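HAD-superfamily hydrolase, subfamily IA, variant 1 (Ehrlichia chaffeensis, PDB 3KZX) probably hydrolyses 2-phosphoglycolate to glycolate and phosphate, as a phosphatase of the HAD superfamily. Local coordinates at residues 190-204 and 211-223. Residues are numbered along the deposited sequence; the frame is centred on the assembly and turned at random. Where two conformers were deposited one is given.
Sequences IQSAIEAGCLPIKYG and DILSFKNFYDIRN
K202 sits between two backbone hydrogen bonds that join strand 199-203 to the short strand 213-215: its N donates to L213 O and its O accepts from F215 N, both at 2.9 Å. The second bond runs almost straight out from the carbonyl. K202 thus bonds to both neighbours of S214, the parallel pattern, with K202 beside S214 and Y203 beside F215. Two residues on, G204 N donates to F215 O. Beside L213, water 1 bridges the backbones, donating to P200 O and accepting from L213 N.

The aromatic contact is an offset stack of Y203 on F218, with centroids 4.3 Å apart and planes at 20°. CE1 of Y203 lies over the centre of the F218 ring. Y203 has CG anti to its backbone N (chi1 175°), which carries the ring beyond the sheet pairing to the first turn of helix 218-229. There I221 CD1 meets the ring edge, 3.9 Å from Y203 CD1, and water 3 links Y203 OH to F218 N. N217 caps this helix, its OD1 accepting from D220 N.

The remaining contacts are apolar. I201 shares a face of the sheet with Y203, L213 and F215; its CG2 approaches the edge of the F215 ring, 3.6 Å from CD2, while its CG1 runs alongside L213. At the other end I212 CD1 presses on I190 CG2 of helix 187-195, a tight 3.4 Å.

Strand 213-215 forms one edge of the six-stranded parallel sheet in this Rossmann-like HAD core; strand 199-203 lies between it and strand 180-184. The three backbone bonds fix the register of the edge strand, while the aromatic stack ties the sheet to helix 218-229, and the water between Y203 OH and F218 N serves both the hydroxyl and the first-turn N-H.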
ATOM      1  N   ILE A 190      -9.494  -1.714   4.811  1.00  6.37           N
ATOM      2  CA  ILE A 190     -10.365  -2.689   5.463  1.00  7.36           C
ATOM      3  C   ILE A 190     -11.815  -2.413   5.150  1.00  7.43           C
ATOM      4  O   ILE A 190     -12.549  -3.313   4.774  1.00  7.07           O
ATOM      5  CB  ILE A 190     -10.104  -2.711   6.987  1.00  6.73           C
ATOM      6  CG1 ILE A 190      -8.705  -3.260   7.277  1.00  8.52           C
ATOM      7  CG2 ILE A 190     -11.159  -3.514   7.728  1.00  7.68           C
ATOM      8  CD1 ILE A 190      -8.269  -3.022   8.679  1.00 12.94           C
ATOM      9  N   GLN A 191     -12.233  -1.160   5.292  1.00  7.65           N
ATOM     10  CA  GLN A 191     -13.621  -0.784   5.035  1.00  8.26           C
ATOM     11  C   GLN A 191     -13.994  -1.003   3.539  1.00  8.05           C
ATOM     12  O   GLN A 191     -15.062  -1.526   3.220  1.00  7.77           O
ATOM     13  CB  GLN A 191     -13.785   0.681   5.468  1.00  9.00           C
ATOM     14  CG  GLN A 191     -15.112   1.319   5.143  1.00 14.51           C
ATOM     15  CD  GLN A 191     -16.189   1.000   6.141  1.00 14.69           C
ATOM     16  OE1 GLN A 191     -17.368   1.196   5.854  1.00 21.70           O
ATOM     17  NE2 GLN A 191     -15.803   0.518   7.312  1.00 16.72           N
ATOM     18  N   SER A 192     -13.112  -0.615   2.622  1.00  7.56           N
ATOM     19  CA  SER A 192     -13.358  -0.802   1.199  1.00  7.61           C
ATOM     20  C   SER A 192     -13.559  -2.297   0.907  1.00  8.29           C
ATOM     21  O   SER A 192     -14.505  -2.706   0.192  1.00  8.59           O
ATOM     22  CB  SER A 192     -12.181  -0.200   0.424  1.00  8.39           C
ATOM     23  OG  SER A 192     -12.301  -0.338  -0.973  1.00 12.13           O
ATOM     24  N   ALA A 193     -12.695  -3.120   1.485  1.00  6.79           N
ATOM     25  CA  ALA A 193     -12.783  -4.569   1.286  1.00  7.73           C
ATOM     26  C   ALA A 193     -14.132  -5.109   1.743  1.00  8.15           C
ATOM     27  O   ALA A 193     -14.810  -5.823   0.992  1.00  9.47           O
ATOM     28  CB  ALA A 193     -11.683  -5.258   2.064  1.00  7.31           C
ATOM     29  N   ILE A 194     -14.515  -4.753   2.977  1.00  8.83           N
ATOM     30  CA  ILE A 194     -15.792  -5.201   3.573  1.00  8.70           C
ATOM     31  C   ILE A 194     -16.988  -4.727   2.759  1.00  9.02           C
ATOM     32  O   ILE A 194     -17.873  -5.539   2.442  1.00  8.19           O
ATOM     33  CB  ILE A 194     -15.905  -4.748   5.034  1.00  9.26           C
ATOM     34  CG1 ILE A 194     -14.865  -5.445   5.908  1.00  8.62           C
ATOM     35  CG2 ILE A 194     -17.308  -5.023   5.637  1.00  9.15           C
ATOM     36  CD1 ILE A 194     -14.887  -4.937   7.354  1.00 12.86           C
ATOM     37  N   GLU A 195     -16.992  -3.446   2.353  1.00  8.84           N
ATOM     38  CA  GLU A 195     -18.097  -2.851   1.571  0.50  8.99           C
ATOM     39  C   GLU A 195     -18.180  -3.522   0.189  1.00  8.80           C
ATOM     40  O   GLU A 195     -19.247  -3.598  -0.421  1.00  7.31           O
ATOM     41  CB  GLU A 195     -17.921  -1.317   1.415  0.50  9.61           C
ATOM     42  CG  GLU A 195     -18.222  -0.437   2.714  0.50 10.92           C
ATOM     43  CD  GLU A 195     -18.380   1.081   2.441  0.50 11.90           C
ATOM     44  OE1 GLU A 195     -17.760   1.925   3.167  0.50 13.96           O
ATOM     45  OE2 GLU A 195     -19.128   1.441   1.509  0.50 10.60           O
ATOM     46  N   ALA A 196     -17.040  -4.001  -0.305  1.00  7.59           N
ATOM     47  CA  ALA A 196     -16.975  -4.713  -1.584  1.00  7.38           C
ATOM     48  C   ALA A 196     -17.305  -6.205  -1.514  1.00  8.87           C
ATOM     49  O   ALA A 196     -17.350  -6.847  -2.544  1.00  8.36           O
ATOM     50  CB  ALA A 196     -15.594  -4.553  -2.226  1.00  8.39           C
ATOM     51  N   GLY A 197     -17.496  -6.739  -0.318  1.00  8.51           N
ATOM     52  CA  GLY A 197     -17.827  -8.162  -0.149  1.00  9.52           C
ATOM     53  C   GLY A 197     -16.617  -9.085  -0.149  1.00  9.28           C
ATOM     54  O   GLY A 197     -16.765 -10.309  -0.381  1.00 10.34           O
ATOM     55  N   CYS A 198     -15.443  -8.510   0.101  1.00  8.76           N
ATOM     56  CA  CYS A 198     -14.162  -9.201   0.029  1.00  9.23           C
ATOM     57  C   CYS A 198     -13.552  -9.360   1.435  1.00  8.54           C
ATOM     58  O   CYS A 198     -14.095  -8.855   2.405  1.00  8.59           O
ATOM     59  CB  CYS A 198     -13.210  -8.441  -0.895  1.00  9.17           C
ATOM     60  SG  CYS A 198     -13.764  -8.328  -2.605  1.00 10.60           S
ATOM     61  N   LEU A 199     -12.475 -10.122   1.545  1.00  6.89           N
ATOM     62  CA  LEU A 199     -11.874 -10.412   2.828  1.00  7.89           C
ATOM     63  C   LEU A 199     -10.705  -9.464   3.043  1.00  7.28           C
ATOM     64  O   LEU A 199      -9.663  -9.573   2.367  1.00  6.31           O
ATOM     65  CB  LEU A 199     -11.329 -11.850   2.904  1.00  7.33           C
ATOM     66  CG  LEU A 199     -10.919 -12.317   4.291  1.00  9.48           C
ATOM     67  CD1 LEU A 199     -12.163 -12.518   5.168  1.00  6.72           C
ATOM     68  CD2 LEU A 199     -10.057 -13.625   4.198  1.00  9.42           C
ATOM     69  N   PRO A 200     -10.821  -8.610   4.060  1.00  7.42           N
ATOM     70  CA  PRO A 200      -9.659  -7.822   4.430  1.00  7.66           C
ATOM     71  C   PRO A 200      -8.615  -8.636   5.167  1.00  7.28           C
ATOM     72  O   PRO A 200      -8.964  -9.463   5.996  1.00  8.46           O
ATOM     73  CB  PRO A 200     -10.253  -6.760   5.342  1.00  7.51           C
ATOM     74  CG  PRO A 200     -11.406  -7.447   6.011  1.00  8.88           C
ATOM     75  CD  PRO A 200     -11.931  -8.461   5.007  1.00  8.39           C
ATOM     76  N   ILE A 201      -7.349  -8.410   4.857  1.00  8.38           N
ATOM     77  CA  ILE A 201      -6.227  -8.864   5.689  1.00  7.96           C
ATOM     78  C   ILE A 201      -5.401  -7.606   6.056  1.00  7.74           C
ATOM     79  O   ILE A 201      -4.898  -6.910   5.176  1.00  8.03           O
ATOM     80  CB  ILE A 201      -5.369  -9.893   4.958  1.00  7.81           C
ATOM     81  CG1 ILE A 201      -6.236 -11.072   4.531  1.00  9.07           C
ATOM     82  CG2 ILE A 201      -4.221 -10.370   5.865  1.00  9.57           C
ATOM     83  CD1 ILE A 201      -5.454 -12.204   3.848  1.00  9.03           C
ATOM     84  N   LYS A 202      -5.324  -7.290   7.347  1.00  8.36           N
ATOM     85  CA  LYS A 202      -4.572  -6.121   7.805  1.00  9.29           C
ATOM     86  C   LYS A 202      -3.092  -6.443   7.843  1.00 10.03           C
ATOM     87  O   LYS A 202      -2.665  -7.452   8.464  1.00  9.18           O
ATOM     88  CB  LYS A 202      -5.042  -5.641   9.174  1.00  9.83           C
ATOM     89  CG  LYS A 202      -4.353  -4.336   9.668  1.00 12.63           C
ATOM     90  CD  LYS A 202      -4.806  -3.938  11.050  1.00 18.71           C
ATOM     91  CE  LYS A 202      -3.870  -4.440  12.191  1.00 23.76           C
ATOM     92  NZ  LYS A 202      -2.550  -3.685  12.308  1.00 27.75           N
ATOM     93  N   TYR A 203      -2.318  -5.585   7.183  1.00 10.21           N
ATOM     94  CA  TYR A 203      -0.865  -5.660   7.162  1.00 10.52           C
ATOM     95  C   TYR A 203      -0.291  -4.583   8.087  1.00 12.95           C
ATOM     96  O   TYR A 203      -0.703  -3.415   8.051  1.00 11.57           O
ATOM     97  CB  TYR A 203      -0.372  -5.408   5.724  1.00 11.13           C
ATOM     98  CG  TYR A 203       1.117  -5.351   5.614  1.00  8.99           C
ATOM     99  CD1 TYR A 203       1.869  -6.533   5.482  1.00  9.43           C
ATOM    100  CD2 TYR A 203       1.783  -4.147   5.666  1.00  8.99           C
ATOM    101  CE1 TYR A 203       3.244  -6.504   5.399  1.00  8.00           C
ATOM    102  CE2 TYR A 203       3.186  -4.088   5.606  1.00 10.61           C
ATOM    103  CZ  TYR A 203       3.908  -5.277   5.461  1.00  9.69           C
ATOM    104  OH  TYR A 203       5.283  -5.242   5.377  1.00  8.47           O
ATOM    105  N   GLY A 204       0.678  -4.953   8.899  1.00 15.82           N
ATOM    106  CA  GLY A 204       1.484  -3.947   9.595  1.00 19.12           C
ATOM    107  C   GLY A 204       1.056  -3.825  11.030  1.00 22.34           C
ATOM    108  O   GLY A 204       0.745  -4.834  11.660  1.00 23.36           O
ATOM    109  N   ASP A 211     -11.252  -8.710  15.070  1.00 21.32           N
ATOM    110  CA  ASP A 211     -12.249  -9.299  14.185  1.00 21.50           C
ATOM    111  C   ASP A 211     -11.694  -9.616  12.782  1.00 20.78           C
ATOM    112  O   ASP A 211     -12.391 -10.203  11.954  1.00 22.34           O
ATOM    113  CB  ASP A 211     -13.428  -8.335  14.047  1.00 21.73           C
ATOM    114  N   ILE A 212     -10.445  -9.244  12.508  1.00 19.50           N
ATOM    115  CA  ILE A 212      -9.932  -9.271  11.134  1.00 18.50           C
ATOM    116  C   ILE A 212      -8.566  -9.959  11.111  1.00 16.85           C
ATOM    117  O   ILE A 212      -7.772  -9.783  12.024  1.00 15.43           O
ATOM    118  CB  ILE A 212      -9.915  -7.810  10.611  1.00 18.72           C
ATOM    119  CG1 ILE A 212     -11.332  -7.430  10.140  1.00 20.41           C
ATOM    120  CG2 ILE A 212      -8.950  -7.555   9.490  1.00 19.19           C
ATOM    121  CD1 ILE A 212     -11.516  -5.969  10.064  1.00 21.45           C
ATOM    122  N   LEU A 213      -8.327 -10.782  10.098  1.00 15.07           N
ATOM    123  CA  LEU A 213      -7.019 -11.427   9.938  1.00 14.08           C
ATOM    124  C   LEU A 213      -5.971 -10.330   9.883  1.00 12.58           C
ATOM    125  O   LEU A 213      -6.155  -9.350   9.158  1.00 11.53           O
ATOM    126  CB  LEU A 213      -6.935 -12.234   8.637  1.00 14.22           C
ATOM    127  CG  LEU A 213      -7.302 -13.689   8.590  1.00 16.56           C
ATOM    128  CD1 LEU A 213      -7.237 -14.172   7.117  1.00 16.28           C
ATOM    129  CD2 LEU A 213      -6.395 -14.508   9.512  1.00 15.48           C
ATOM    130  N   SER A 214      -4.876 -10.511  10.625  1.00 11.96           N
ATOM    131  CA  SER A 214      -3.804  -9.517  10.724  1.00 11.72           C
ATOM    132  C   SER A 214      -2.449 -10.210  10.692  1.00 10.26           C
ATOM    133  O   SER A 214      -2.253 -11.197  11.382  1.00  9.28           O
ATOM    134  CB  SER A 214      -3.913  -8.766  12.054  1.00 12.01           C
ATOM    135  OG  SER A 214      -5.163  -8.104  12.107  1.00 19.00           O
ATOM    136  N   PHE A 215      -1.528  -9.654   9.922  1.00  9.25           N
ATOM    137  CA  PHE A 215      -0.148 -10.114   9.859  1.00  8.45           C
ATOM    138  C   PHE A 215       0.785  -8.916   9.860  1.00  9.03           C
ATOM    139  O   PHE A 215       0.420  -7.845   9.358  1.00  9.46           O
ATOM    140  CB  PHE A 215       0.086 -10.919   8.580  1.00  7.81           C
ATOM    141  CG  PHE A 215      -0.672 -12.207   8.533  1.00  9.74           C
ATOM    142  CD1 PHE A 215      -0.171 -13.348   9.154  1.00 10.53           C
ATOM    143  CD2 PHE A 215      -1.887 -12.289   7.852  1.00  8.71           C
ATOM    144  CE1 PHE A 215      -0.879 -14.539   9.083  1.00 11.70           C
ATOM    145  CE2 PHE A 215      -2.585 -13.455   7.796  1.00  9.21           C
ATOM    146  CZ  PHE A 215      -2.082 -14.587   8.374  1.00  9.08           C
ATOM    147  N   LYS A 216       1.981  -9.111  10.410  1.00  8.87           N
ATOM    148  CA  LYS A 216       2.954  -8.045  10.590  1.00  9.79           C
ATOM    149  C   LYS A 216       3.978  -7.982   9.429  1.00  9.49           C
ATOM    150  O   LYS A 216       4.634  -6.968   9.210  1.00 10.03           O
ATOM    151  CB  LYS A 216       3.655  -8.206  11.931  1.00 10.40           C
ATOM    152  CG  LYS A 216       2.733  -7.962  13.106  1.00 12.86           C
ATOM    153  CD  LYS A 216       3.459  -8.101  14.421  1.00 15.62           C
ATOM    154  CE  LYS A 216       2.548  -7.677  15.590  1.00 20.53           C
ATOM    155  NZ  LYS A 216       3.082  -8.226  16.895  1.00 22.07           N
ATOM    156  N   ASN A 217       4.069  -9.045   8.649  1.00  7.85           N
ATOM    157  CA  ASN A 217       5.032  -9.076   7.557  1.00  7.64           C
ATOM    158  C   ASN A 217       4.592 -10.001   6.445  1.00  7.53           C
ATOM    159  O   ASN A 217       3.721 -10.843   6.643  1.00  6.90           O
ATOM    160  CB  ASN A 217       6.397  -9.467   8.096  1.00  8.14           C
ATOM    161  CG  ASN A 217       6.396 -10.863   8.647  1.00 10.55           C
ATOM    162  OD1 ASN A 217       6.213 -11.801   7.903  1.00 10.78           O
ATOM    163  ND2 ASN A 217       6.550 -11.000   9.960  1.00 10.45           N
ATOM    164  N   PHE A 218       5.214  -9.848   5.282  1.00  6.87           N
ATOM    165  CA  PHE A 218       4.816 -10.602   4.106  1.00  7.66           C
ATOM    166  C   PHE A 218       5.290 -12.045   4.114  1.00  8.10           C
ATOM    167  O   PHE A 218       4.756 -12.868   3.376  1.00  8.25           O
ATOM    168  CB  PHE A 218       5.316  -9.900   2.851  1.00  8.30           C
ATOM    169  CG  PHE A 218       4.511  -8.714   2.481  1.00  8.53           C
ATOM    170  CD1 PHE A 218       3.143  -8.829   2.246  1.00  4.79           C
ATOM    171  CD2 PHE A 218       5.102  -7.480   2.348  1.00  8.46           C
ATOM    172  CE1 PHE A 218       2.395  -7.710   1.899  1.00  6.15           C
ATOM    173  CE2 PHE A 218       4.358  -6.392   2.028  1.00  8.92           C
ATOM    174  CZ  PHE A 218       3.005  -6.498   1.798  1.00  7.56           C
ATOM    175  N   TYR A 219       6.275 -12.378   4.943  1.00  9.22           N
ATOM    176  CA  TYR A 219       6.722 -13.785   5.038  1.00  9.53           C
ATOM    177  C   TYR A 219       5.602 -14.652   5.667  1.00  8.87           C
ATOM    178  O   TYR A 219       5.272 -15.729   5.178  1.00  8.28           O
ATOM    179  CB  TYR A 219       8.038 -13.920   5.843  1.00 10.71           C
ATOM    180  CG  TYR A 219       9.202 -13.024   5.438  1.00 13.52           C
ATOM    181  CD1 TYR A 219       9.925 -13.251   4.263  1.00 19.86           C
ATOM    182  CD2 TYR A 219       9.613 -11.976   6.264  1.00 18.51           C
ATOM    183  CE1 TYR A 219      11.019 -12.431   3.911  1.00 19.87           C
ATOM    184  CE2 TYR A 219      10.694 -11.168   5.930  1.00 20.86           C
ATOM    185  CZ  TYR A 219      11.390 -11.396   4.751  1.00 20.28           C
ATOM    186  OH  TYR A 219      12.464 -10.576   4.434  1.00 23.56           O
ATOM    187  N   ASP A 220       4.982 -14.145   6.728  1.00  8.06           N
ATOM    188  CA  ASP A 220       3.881 -14.835   7.384  1.00  7.82           C
ATOM    189  C   ASP A 220       2.650 -14.926   6.488  1.00  7.26           C
ATOM    190  O   ASP A 220       1.986 -15.966   6.473  1.00  6.64           O
ATOM    191  CB  ASP A 220       3.516 -14.175   8.726  1.00  7.08           C
ATOM    192  CG  ASP A 220       4.646 -14.286   9.773  1.00  7.49           C
ATOM    193  OD1 ASP A 220       5.435 -15.254   9.741  1.00  8.51           O
ATOM    194  OD2 ASP A 220       4.736 -13.416  10.650  1.00 10.60           O
ATOM    195  N   ILE A 221       2.397 -13.885   5.692  1.00  6.47           N
ATOM    196  CA  ILE A 221       1.257 -13.912   4.782  1.00  6.37           C
ATOM    197  C   ILE A 221       1.505 -14.948   3.701  1.00  5.69           C
ATOM    198  O   ILE A 221       0.607 -15.728   3.368  1.00  6.23           O
ATOM    199  CB  ILE A 221       0.994 -12.568   4.128  1.00  5.37           C
ATOM    200  CG1 ILE A 221       0.530 -11.546   5.183  1.00  6.59           C
ATOM    201  CG2 ILE A 221      -0.025 -12.720   2.961  1.00  5.26           C
ATOM    202  CD1 ILE A 221       0.433 -10.072   4.679  1.00  6.52           C
ATOM    203  N   ARG A 222       2.738 -14.988   3.170  1.00  6.78           N
ATOM    204  CA  ARG A 222       3.099 -15.986   2.160  1.00  6.28           C
ATOM    205  C   ARG A 222       2.935 -17.419   2.707  1.00  6.75           C
ATOM    206  O   ARG A 222       2.374 -18.278   2.029  1.00  7.55           O
ATOM    207  CB  ARG A 222       4.505 -15.767   1.642  1.00  6.04           C
ATOM    208  CG  ARG A 222       4.894 -16.715   0.487  1.00 10.04           C
ATOM    209  CD  ARG A 222       6.352 -16.509   0.148  1.00 16.10           C
ATOM    210  NE  ARG A 222       6.922 -17.561  -0.688  1.00 22.72           N
ATOM    211  CZ  ARG A 222       7.375 -18.736  -0.249  1.00 26.20           C
ATOM    212  NH1 ARG A 222       7.348 -19.060   1.043  1.00 28.83           N
ATOM    213  NH2 ARG A 222       7.863 -19.601  -1.115  1.00 25.85           N
ATOM    214  N   ASN A 223       3.452 -17.678   3.901  1.00  7.31           N
ATOM    215  CA  ASN A 223       3.251 -18.990   4.534  1.00  7.54           C
ATOM    216  C   ASN A 223       1.771 -19.359   4.680  1.00  7.18           C
ATOM    217  O   ASN A 223       1.387 -20.504   4.398  1.00  8.32           O
ATOM    218  CB  ASN A 223       3.962 -19.079   5.880  1.00  7.36           C
ATOM    219  CG  ASN A 223       5.465 -19.137   5.739  1.00  9.68           C
ATOM    220  OD1 ASN A 223       6.217 -18.713   6.638  1.00 17.55           O
ATOM    221  ND2 ASN A 223       5.917 -19.639   4.615  1.00  8.57           N
TER
HETATM  222  O   HOH W   1     -10.326 -10.971   7.906  1.00 11.62           O
HETATM  223  O   HOH W   2      -1.503  -6.221  11.270  1.00 26.77           O
HETATM  224  O   HOH W   3       6.862  -7.346   5.379  1.00  7.80           O